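Long-range contacts in L-talarate/galactarate dehydratase (Salmonella typhimurium, PDB 2PP1), which catalyses the magnesium-dependent dehydration of L-talarate and galactarate to 5-keto-4-deoxy-D-glucarate, and also epimerises L-talarate to galactarate: residues 42-47 with 169-174; 46-51 with 226-231; 165-170 with 195-200. One frame throughout, in Å; residues are numbered along the deposited sequence.

Contact 1 of 3, residues 42-47 with 169-174. With LLH ((2R,3S,4R)-2,3,4-trihydroxy-5-(hydroxyamino)-5-oxopentanoic acid), chain H.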
loop_
_atom_site.group_PDB
_atom_site.type_symbol
_atom_site.label_atom_id
_atom_site.label_comp_id
_atom_site.label_asym_id
_atom_site.label_seq_id
_atom_site.Cartn_x
_atom_site.Cartn_y
_atom_site.Cartn_z
ATOM N N THR A 42 -7.587 -9.207 37.756
ATOM C CA THR A 42 -8.866 -9.883 37.686
ATOM C C THR A 42 -8.865 -10.879 36.524
ATOM O O THR A 42 -8.881 -10.479 35.365
ATOM C CB THR A 42 -10.014 -8.864 37.488
ATOM O OG1 THR A 42 -10.091 -8.000 38.630
ATOM C CG2 THR A 42 -11.349 -9.584 37.307
ATOM N N PRO A 43 -8.819 -12.189 36.824
ATOM C CA PRO A 43 -8.823 -13.219 35.775
ATOM C C PRO A 43 -9.970 -12.953 34.790
ATOM O O PRO A 43 -11.104 -12.720 35.195
ATOM C CB PRO A 43 -9.023 -14.511 36.563
ATOM C CG PRO A 43 -8.287 -14.215 37.849
ATOM C CD PRO A 43 -8.759 -12.803 38.162
ATOM N N VAL A 44 -9.662 -13.001 33.500
ATOM C CA VAL A 44 -10.651 -12.723 32.465
ATOM C C VAL A 44 -11.212 -13.963 31.775
ATOM O O VAL A 44 -10.458 -14.829 31.337
ATOM C CB VAL A 44 -10.037 -11.789 31.408
ATOM C CG1 VAL A 44 -11.016 -11.547 30.283
ATOM C CG2 VAL A 44 -9.632 -10.476 32.070
ATOM N N SER A 45 -12.537 -14.030 31.664
ATOM C CA SER A 45 -13.190 -15.164 31.010
ATOM C C SER A 45 -14.224 -14.795 29.944
ATOM O O SER A 45 -15.212 -14.129 30.245
ATOM C CB SER A 45 -13.892 -16.046 32.051
ATOM O OG SER A 45 -12.969 -16.697 32.915
ATOM N N ASP A 46 -13.992 -15.202 28.699
ATOM C CA ASP A 46 -14.988 -14.978 27.659
ATOM C C ASP A 46 -15.622 -16.359 27.460
ATOM O O ASP A 46 -15.343 -17.276 28.240
ATOM C CB ASP A 46 -14.385 -14.440 26.343
ATOM C CG ASP A 46 -13.275 -15.317 25.778
ATOM O OD1 ASP A 46 -13.273 -16.545 26.000
ATOM O OD2 ASP A 46 -12.404 -14.762 25.081
ATOM N N ALA A 47 -16.452 -16.524 26.437
ATOM C CA ALA A 47 -17.120 -17.811 26.230
ATOM C C ALA A 47 -16.192 -19.023 26.094
ATOM O O ALA A 47 -16.605 -20.149 26.382
ATOM C CB ALA A 47 -18.061 -17.726 25.014
ATOM N N GLY A 169 -15.145 -4.226 29.601
ATOM C CA GLY A 169 -16.182 -4.203 30.618
ATOM C C GLY A 169 -17.373 -5.108 30.333
ATOM O O GLY A 169 -18.390 -5.033 31.026
ATOM N N GLY A 170 -17.268 -5.969 29.326
ATOM C CA GLY A 170 -18.391 -6.841 28.999
ATOM C C GLY A 170 -18.088 -8.327 28.976
ATOM O O GLY A 170 -18.734 -9.085 28.255
ATOM N N PHE A 171 -17.116 -8.754 29.779
ATOM C CA PHE A 171 -16.730 -10.163 29.832
ATOM C C PHE A 171 -17.672 -11.036 30.659
ATOM O O PHE A 171 -18.388 -10.553 31.536
ATOM C CB PHE A 171 -15.291 -10.278 30.328
ATOM C CG PHE A 171 -14.266 -10.103 29.236
ATOM C CD1 PHE A 171 -13.757 -11.211 28.557
ATOM C CD2 PHE A 171 -13.834 -8.836 28.862
ATOM C CE1 PHE A 171 -12.831 -11.058 27.525
ATOM C CE2 PHE A 171 -12.905 -8.669 27.822
ATOM C CZ PHE A 171 -12.404 -9.782 27.156
ATOM N N LEU A 172 -17.661 -12.334 30.369
ATOM C CA LEU A 172 -18.542 -13.285 31.031
ATOM C C LEU A 172 -18.260 -13.639 32.486
ATOM O O LEU A 172 -19.100 -14.262 33.137
ATOM C CB LEU A 172 -18.637 -14.563 30.196
ATOM C CG LEU A 172 -19.551 -14.417 28.976
ATOM C CD1 LEU A 172 -19.326 -15.558 28.005
ATOM C CD2 LEU A 172 -21.006 -14.358 29.447
ATOM N N HIS A 173 -17.098 -13.257 33.004
ATOM C CA HIS A 173 -16.796 -13.533 34.406
ATOM C C HIS A 173 -17.400 -12.399 35.249
ATOM O O HIS A 173 -17.404 -12.445 36.477
ATOM C CB HIS A 173 -15.282 -13.601 34.621
ATOM C CG HIS A 173 -14.566 -12.327 34.294
ATOM N ND1 HIS A 173 -14.412 -11.303 35.204
ATOM C CD2 HIS A 173 -13.963 -11.911 33.156
ATOM C CE1 HIS A 173 -13.740 -10.313 34.642
ATOM N NE2 HIS A 173 -13.457 -10.657 33.400
ATOM N N THR A 174 -17.923 -11.389 34.566
ATOM C CA THR A 174 -18.515 -10.225 35.220
ATOM C C THR A 174 -20.030 -10.347 35.405
ATOM O O THR A 174 -20.768 -10.532 34.434
ATOM C CB THR A 174 -18.240 -8.960 34.396
ATOM O OG1 THR A 174 -16.831 -8.859 34.136
ATOM C CG2 THR A 174 -18.736 -7.720 35.136
HETATM O O5A LLH H . -10.025 -13.470 27.070
HETATM C C5 LLH H . -9.533 -13.529 25.917
HETATM O O5B LLH H . -9.194 -14.592 25.329
HETATM C C4 LLH H . -9.323 -12.216 25.151
HETATM O O4 LLH H . -9.459 -11.094 26.020
HETATM C C3 LLH H . -10.323 -12.144 23.993
HETATM O O3 LLH H . -11.668 -12.279 24.493
HETATM C C2 LLH H . -10.228 -10.817 23.200
HETATM O O2 LLH H . -8.957 -10.861 22.543
HETATM C C1 LLH H . -11.343 -10.593 22.155
HETATM O O1 LLH H . -11.788 -11.507 21.476
HETATM N N LLH H . -11.811 -9.330 22.055
HETATM O ON LLH H . -12.487 -8.863 20.936
#

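Contact 2 of 3, residues 46-51 with 226-231. With MG (magnesium ion), chain G; LLH ((2R,3S,4R)-2,3,4-trihydroxy-5-(hydroxyamino)-5-oxopentanoic acid), chain H.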
loop_
_atom_site.group_PDB
_atom_site.type_symbol
_atom_site.label_atom_id
_atom_site.label_comp_id
_atom_site.label_asym_id
_atom_site.label_seq_id
_atom_site.Cartn_x
_atom_site.Cartn_y
_atom_site.Cartn_z
ATOM N N ASP A 46 -13.992 -15.202 28.699
ATOM C CA ASP A 46 -14.988 -14.978 27.659
ATOM C C ASP A 46 -15.622 -16.359 27.460
ATOM O O ASP A 46 -15.343 -17.276 28.240
ATOM C CB ASP A 46 -14.385 -14.440 26.343
ATOM C CG ASP A 46 -13.275 -15.317 25.778
ATOM O OD1 ASP A 46 -13.273 -16.545 26.000
ATOM O OD2 ASP A 46 -12.404 -14.762 25.081
ATOM N N ALA A 47 -16.452 -16.524 26.437
ATOM C CA ALA A 47 -17.120 -17.811 26.230
ATOM C C ALA A 47 -16.192 -19.023 26.094
ATOM O O ALA A 47 -16.605 -20.149 26.382
ATOM C CB ALA A 47 -18.061 -17.726 25.014
ATOM N N LYS A 48 -14.952 -18.807 25.655
ATOM C CA LYS A 48 -14.006 -19.909 25.488
ATOM C C LYS A 48 -13.722 -20.593 26.825
ATOM O O LYS A 48 -13.389 -21.779 26.880
ATOM C CB LYS A 48 -12.690 -19.408 24.866
ATOM C CG LYS A 48 -12.840 -18.879 23.444
ATOM C CD LYS A 48 -11.506 -18.442 22.837
ATOM C CE LYS A 48 -11.051 -17.058 23.300
ATOM N NZ LYS A 48 -10.795 -16.976 24.761
ATOM N N VAL A 49 -13.852 -19.833 27.902
ATOM C CA VAL A 49 -13.619 -20.363 29.230
ATOM C C VAL A 49 -14.875 -21.052 29.747
ATOM O O VAL A 49 -14.798 -22.121 30.355
ATOM C CB VAL A 49 -13.223 -19.241 30.210
ATOM C CG1 VAL A 49 -13.110 -19.796 31.626
ATOM C CG2 VAL A 49 -11.907 -18.626 29.765
ATOM N N LEU A 50 -16.032 -20.445 29.500
ATOM C CA LEU A 50 -17.271 -21.030 29.974
ATOM C C LEU A 50 -17.661 -22.321 29.254
ATOM O O LEU A 50 -18.477 -23.074 29.764
ATOM C CB LEU A 50 -18.414 -20.010 29.912
ATOM C CG LEU A 50 -18.530 -19.072 31.126
ATOM C CD1 LEU A 50 -17.293 -18.186 31.222
ATOM C CD2 LEU A 50 -19.786 -18.210 31.000
ATOM N N THR A 51 -17.081 -22.582 28.085
ATOM C CA THR A 51 -17.381 -23.823 27.365
ATOM C C THR A 51 -16.312 -24.865 27.696
ATOM O O THR A 51 -16.365 -25.992 27.218
ATOM C CB THR A 51 -17.387 -23.635 25.825
ATOM O OG1 THR A 51 -16.098 -23.183 25.390
ATOM C CG2 THR A 51 -18.466 -22.636 25.401
ATOM N N ASP A 226 -20.044 -10.537 21.028
ATOM C CA ASP A 226 -18.901 -11.351 20.632
ATOM C C ASP A 226 -19.008 -12.749 21.240
ATOM O O ASP A 226 -18.948 -12.903 22.463
ATOM C CB ASP A 226 -17.631 -10.666 21.134
ATOM C CG ASP A 226 -16.365 -11.310 20.616
ATOM O OD1 ASP A 226 -16.411 -12.448 20.093
ATOM O OD2 ASP A 226 -15.309 -10.662 20.748
ATOM N N ALA A 227 -19.138 -13.766 20.387
ATOM C CA ALA A 227 -19.267 -15.147 20.852
ATOM C C ALA A 227 -17.938 -15.899 20.953
ATOM O O ALA A 227 -17.889 -17.020 21.462
ATOM C CB ALA A 227 -20.235 -15.920 19.937
ATOM N N ASN A 228 -16.863 -15.290 20.466
ATOM C CA ASN A 228 -15.549 -15.921 20.510
ATOM C C ASN A 228 -15.545 -17.378 20.020
ATOM O O ASN A 228 -14.950 -18.259 20.656
ATOM C CB ASN A 228 -14.968 -15.838 21.929
ATOM C CG ASN A 228 -14.407 -14.455 22.248
ATOM O OD1 ASN A 228 -13.352 -14.081 21.745
ATOM N ND2 ASN A 228 -15.117 -13.690 23.065
ATOM N N GLN A 229 -16.221 -17.606 18.891
ATOM C CA GLN A 229 -16.307 -18.912 18.227
ATOM C C GLN A 229 -17.077 -19.991 18.967
ATOM O O GLN A 229 -17.063 -21.148 18.544
ATOM C CB GLN A 229 -14.907 -19.479 17.954
ATOM C CG GLN A 229 -13.881 -18.516 17.393
ATOM C CD GLN A 229 -12.501 -19.166 17.279
ATOM O OE1 GLN A 229 -12.285 -20.061 16.454
ATOM N NE2 GLN A 229 -11.564 -18.721 18.113
ATOM N N GLN A 230 -17.783 -19.642 20.032
ATOM C CA GLN A 230 -18.443 -20.690 20.808
ATOM C C GLN A 230 -19.799 -21.274 20.424
ATOM O O GLN A 230 -20.342 -22.098 21.172
ATOM C CB GLN A 230 -18.460 -20.280 22.276
ATOM C CG GLN A 230 -17.054 -20.114 22.827
ATOM C CD GLN A 230 -16.116 -21.214 22.354
ATOM O OE1 GLN A 230 -15.325 -21.023 21.415
ATOM N NE2 GLN A 230 -16.203 -22.374 22.992
ATOM N N TRP A 231 -20.359 -20.875 19.283
ATOM C CA TRP A 231 -21.639 -21.458 18.888
ATOM C C TRP A 231 -21.431 -22.389 17.715
ATOM O O TRP A 231 -20.454 -22.252 16.984
ATOM C CB TRP A 231 -22.645 -20.392 18.437
ATOM C CG TRP A 231 -23.172 -19.491 19.511
ATOM C CD1 TRP A 231 -23.506 -19.833 20.798
ATOM C CD2 TRP A 231 -23.532 -18.116 19.356
ATOM N NE1 TRP A 231 -24.057 -18.752 21.448
ATOM C CE2 TRP A 231 -24.087 -17.687 20.583
ATOM C CE3 TRP A 231 -23.444 -17.205 18.294
ATOM C CZ2 TRP A 231 -24.553 -16.384 20.777
ATOM C CZ3 TRP A 231 -23.904 -15.915 18.485
ATOM C CH2 TRP A 231 -24.455 -15.513 19.720
HETATM MG MG MG G . -13.314 -10.646 19.637
HETATM O O5A LLH H . -10.025 -13.470 27.070
HETATM C C5 LLH H . -9.533 -13.529 25.917
HETATM O O5B LLH H . -9.194 -14.592 25.329
HETATM C C4 LLH H . -9.323 -12.216 25.151
HETATM O O4 LLH H . -9.459 -11.094 26.020
HETATM C C3 LLH H . -10.323 -12.144 23.993
HETATM O O3 LLH H . -11.668 -12.279 24.493
HETATM C C2 LLH H . -10.228 -10.817 23.200
HETATM O O2 LLH H . -8.957 -10.861 22.543
HETATM C C1 LLH H . -11.343 -10.593 22.155
HETATM O O1 LLH H . -11.788 -11.507 21.476
HETATM N N LLH H . -11.811 -9.330 22.055
HETATM O ON LLH H . -12.487 -8.863 20.936
HETATM O O HOH W 1 -17.199 -14.799 24.516
HETATM O O HOH W 2 -13.843 -12.467 18.860
#

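Contact 3 of 3, residues 165-170 with 195-200. With LLH ((2R,3S,4R)-2,3,4-trihydroxy-5-(hydroxyamino)-5-oxopentanoic acid), chain H.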
loop_
_atom_site.group_PDB
_atom_site.type_symbol
_atom_site.label_atom_id
_atom_site.label_comp_id
_atom_site.label_asym_id
_atom_site.label_seq_id
_atom_site.Cartn_x
_atom_site.Cartn_y
_atom_site.Cartn_z
ATOM N N TYR A 165 -15.209 1.644 20.747
ATOM C CA TYR A 165 -16.125 0.922 21.620
ATOM C C TYR A 165 -15.302 0.149 22.644
ATOM O O TYR A 165 -14.156 -0.212 22.381
ATOM C CB TYR A 165 -17.000 -0.050 20.802
ATOM C CG TYR A 165 -16.267 -1.299 20.345
ATOM C CD1 TYR A 165 -16.188 -2.430 21.164
ATOM C CD2 TYR A 165 -15.620 -1.333 19.112
ATOM C CE1 TYR A 165 -15.481 -3.560 20.766
ATOM C CE2 TYR A 165 -14.914 -2.453 18.706
ATOM C CZ TYR A 165 -14.849 -3.566 19.536
ATOM O OH TYR A 165 -14.154 -4.674 19.113
ATOM N N ASN A 166 -15.887 -0.114 23.806
ATOM C CA ASN A 166 -15.174 -0.854 24.847
ATOM C C ASN A 166 -15.542 -2.331 24.893
ATOM O O ASN A 166 -16.694 -2.701 24.681
ATOM C CB ASN A 166 -15.425 -0.242 26.227
ATOM C CG ASN A 166 -14.941 -1.149 27.347
ATOM O OD1 ASN A 166 -15.696 -1.980 27.866
ATOM N ND2 ASN A 166 -13.664 -1.020 27.704
ATOM N N THR A 167 -14.547 -3.163 25.197
ATOM C CA THR A 167 -14.731 -4.607 25.291
ATOM C C THR A 167 -14.428 -5.149 26.692
ATOM O O THR A 167 -15.086 -6.082 27.154
ATOM C CB THR A 167 -13.804 -5.353 24.296
ATOM O OG1 THR A 167 -14.178 -5.031 22.956
ATOM C CG2 THR A 167 -13.906 -6.864 24.492
ATOM N N SER A 168 -13.441 -4.554 27.365
ATOM C CA SER A 168 -13.023 -5.009 28.690
ATOM C C SER A 168 -14.087 -5.015 29.770
ATOM O O SER A 168 -13.948 -5.730 30.761
ATOM C CB SER A 168 -11.824 -4.191 29.186
ATOM O OG SER A 168 -12.179 -2.833 29.332
ATOM N N GLY A 169 -15.145 -4.226 29.601
ATOM C CA GLY A 169 -16.182 -4.203 30.618
ATOM C C GLY A 169 -17.373 -5.108 30.333
ATOM O O GLY A 169 -18.390 -5.033 31.026
ATOM N N GLY A 170 -17.268 -5.969 29.326
ATOM C CA GLY A 170 -18.391 -6.841 28.999
ATOM C C GLY A 170 -18.088 -8.327 28.976
ATOM O O GLY A 170 -18.734 -9.085 28.255
ATOM N N LYS A 195 -19.397 -3.517 23.669
ATOM C CA LYS A 195 -19.415 -4.865 23.128
ATOM C C LYS A 195 -19.615 -5.807 24.316
ATOM O O LYS A 195 -18.913 -5.708 25.325
ATOM C CB LYS A 195 -18.105 -5.210 22.412
ATOM C CG LYS A 195 -18.145 -6.575 21.705
ATOM C CD LYS A 195 -16.754 -7.201 21.541
ATOM C CE LYS A 195 -16.065 -6.765 20.274
ATOM N NZ LYS A 195 -14.713 -7.371 20.135
ATOM N N LEU A 196 -20.576 -6.718 24.185
ATOM C CA LEU A 196 -20.879 -7.670 25.235
ATOM C C LEU A 196 -20.461 -9.071 24.816
ATOM O O LEU A 196 -20.771 -9.510 23.704
ATOM C CB LEU A 196 -22.383 -7.662 25.535
ATOM C CG LEU A 196 -22.855 -8.640 26.616
ATOM C CD1 LEU A 196 -22.272 -8.236 27.968
ATOM C CD2 LEU A 196 -24.371 -8.643 26.673
ATOM N N LYS A 197 -19.760 -9.775 25.700
ATOM C CA LYS A 197 -19.351 -11.145 25.404
ATOM C C LYS A 197 -20.547 -12.077 25.552
ATOM O O LYS A 197 -21.294 -11.993 26.533
ATOM C CB LYS A 197 -18.238 -11.601 26.358
ATOM C CG LYS A 197 -16.913 -10.876 26.181
ATOM C CD LYS A 197 -16.345 -11.114 24.789
ATOM C CE LYS A 197 -14.908 -10.627 24.696
ATOM N NZ LYS A 197 -14.246 -11.066 23.449
ATOM N N VAL A 198 -20.743 -12.956 24.572
ATOM C CA VAL A 198 -21.838 -13.924 24.632
ATOM C C VAL A 198 -21.290 -15.274 24.201
ATOM O O VAL A 198 -20.081 -15.437 24.065
ATOM C CB VAL A 198 -23.024 -13.532 23.710
ATOM C CG1 VAL A 198 -23.617 -12.203 24.174
ATOM C CG2 VAL A 198 -22.566 -13.434 22.262
ATOM N N GLY A 199 -22.169 -16.251 23.996
ATOM C CA GLY A 199 -21.698 -17.552 23.569
ATOM C C GLY A 199 -21.511 -18.562 24.685
ATOM O O GLY A 199 -20.851 -19.583 24.487
ATOM N N GLN A 200 -22.075 -18.291 25.860
ATOM C CA GLN A 200 -21.955 -19.238 26.957
ATOM C C GLN A 200 -22.988 -20.357 26.760
ATOM O O GLN A 200 -23.967 -20.192 26.033
ATOM C CB GLN A 200 -22.192 -18.549 28.291
ATOM C CG GLN A 200 -23.608 -18.039 28.488
ATOM C CD GLN A 200 -23.810 -17.448 29.869
ATOM O OE1 GLN A 200 -23.738 -18.156 30.878
ATOM N NE2 GLN A 200 -24.052 -16.147 29.924
HETATM O O5A LLH H . -10.025 -13.470 27.070
HETATM C C5 LLH H . -9.533 -13.529 25.917
HETATM O O5B LLH H . -9.194 -14.592 25.329
HETATM C C4 LLH H . -9.323 -12.216 25.151
HETATM O O4 LLH H . -9.459 -11.094 26.020
HETATM C C3 LLH H . -10.323 -12.144 23.993
HETATM O O3 LLH H . -11.668 -12.279 24.493
HETATM C C2 LLH H . -10.228 -10.817 23.200
HETATM O O2 LLH H . -8.957 -10.861 22.543
HETATM C C1 LLH H . -11.343 -10.593 22.155
HETATM O O1 LLH H . -11.788 -11.507 21.476
HETATM N N LLH H . -11.811 -9.330 22.055
HETATM O ON LLH H . -12.487 -8.863 20.936
HETATM O O HOH W 3 -18.147 -3.770 27.349
HETATM O O HOH W 4 -16.840 -7.745 26.127
HETATM O O HOH W 5 -20.673 -10.909 29.055
#

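Contact 1 of 3, residues 42-47 with 169-174
V44 lies over one face of the F171 ring where, as in other members of the mandelate racemase/muconate lactonizing enzyme family, a loop of the N-terminal capping domain closes over a loop of the barrel domain. The isopropyl group and the ring cross at a slant. Branch CG1 makes a CH-pi contact, 3.5 Å from the centroid of the F171 ring and 24° off its normal. That methyl gets there because it is anti to the backbone N (chi1 177°), while CG2 turns to the imidazole of H173. The carbonyl O of S45 occupies the edge of the same phenyl ring, close to its plane, and also accepts a weak, bent hydrogen bond from L172 N at 3.0 Å.

H173 is sandwiched by oxygens: P43 O stands 3.4 Å above the ring plane over its centre, and T174 OG1 lies on the opposite face, nearer the rim. T42 adds methyl CG2 close to CE1 of this imidazole, and its hydroxyl binds D8 of the second subunit, which brings the dimer interface up to the lid. Farther along, L172 sends CD1 to the backbone of A47, just where helix 47-50 begins. D46 has CB obliquely beside the phenyl ring, and its carboxylate faces the bound hydroxamate LLH. There D46 OD2 accepts a hydrogen bond from LLH O3 at 2.7 Å.

Contact 2 of 3, residues 46-51 with 226-231
Q230 lays its CG against the methyl of A47, with CG of Q230 and CB of A47 3.4 Å apart, and extends its amide past K48 to T51. N228 comes in at about a right angle to both D46 and K48: its amide lies beside the D46 carboxylate, the two planes 31° apart, while K48 CG rests on the carbonyl O of N228.

K48 curls back through bends at chi3 (-80°) and chi4 (63°), which brings NZ to the carboxylate of D46. The salt bridge uses the syn lone pair of OD2, with K48 NZ 2.8 Å from D46 OD2. K48 NZ also donates to LLH O5B at 2.9 Å and hydrogen-bonds Q54. D46 OD1 meanwhile caps the helix by accepting from K48 N. Water 1 bridges the segments, accepting from A47 N and donating to D226 O.

D226 OD2 binds the magnesium ion at 2.3 Å, with E252 and E278 as the other protein ligands, and its OD1 closes an Asx turn onto N228 N. Helix 47-50 of the capping domain thus sits on the loop that leads from barrel strand 223-226 to helix 233-243.

Contact 3 of 3, residues 165-170 with 195-200
K195 N donates to N166 O at 3.0 Å and K197 N to G170 O at 2.8 Å, two backbone hydrogen bonds that tie the segments together. G170 packs against the strand at the second of these, its CA 3.9 Å from K195 O.

Water extends this pairing. Water 4 donates to both T167 O and K195 O, and water 5 links G170 O with K197 O.

The side-chain contacts centre on two lysines. K195 leaves the backbone with CG anti to N (chi1 -174°) and runs obliquely along the Y165 ring, its CE near CE1, before K195 NZ gives a weak hydrogen bond of 2.9 Å to Y165 OH. T167 lies alongside it, pointing the same way. K195 NZ also forms salt bridges with E252 and E348 and lies 2.8 Å from LLH ON. K197, the proton acceptor, passes T167 CG2, and K197 NZ donates to LLH O3 at 3.0 Å; it is also hydrogen-bonded to D226.

Asx-type bonding shapes the loop itself, N166 OD1 accepting from G169 N through an in-plane lone pair.

Strand 161-166, helix 176-188 and strand 194-197 form a beta-alpha-beta unit of the (beta/alpha)7beta barrel of the enolase superfamily, with strand 346-349 flanking the first strand and strand 223-226 the second.

In the fold
Three contacts converging on one ligand illustrate how an active site can be assembled across two domains. Contacts 1 and 2 share D46 and A47, their centres about 11 Å apart, while contact 3 continues the loop of contact 1 through G169 and G170, with centres about 8 Å apart. Contact 3 lies within the barrel, at the C-terminal ends of its strands, and contacts 1 and 2 set the lid segment on the loops 169-174 and 226-231. F171 CE1 packs on K197 CE at 3.5 Å, and A47 CB meets V198 O at 3.2 Å. A salt bridge of 2.9 Å between D226 OD2 and K197 NZ ties the magnesium site of contact 2 to the proton acceptor of contact 3. H328, the other acid-base residue, also hydrogen-bonds LLH.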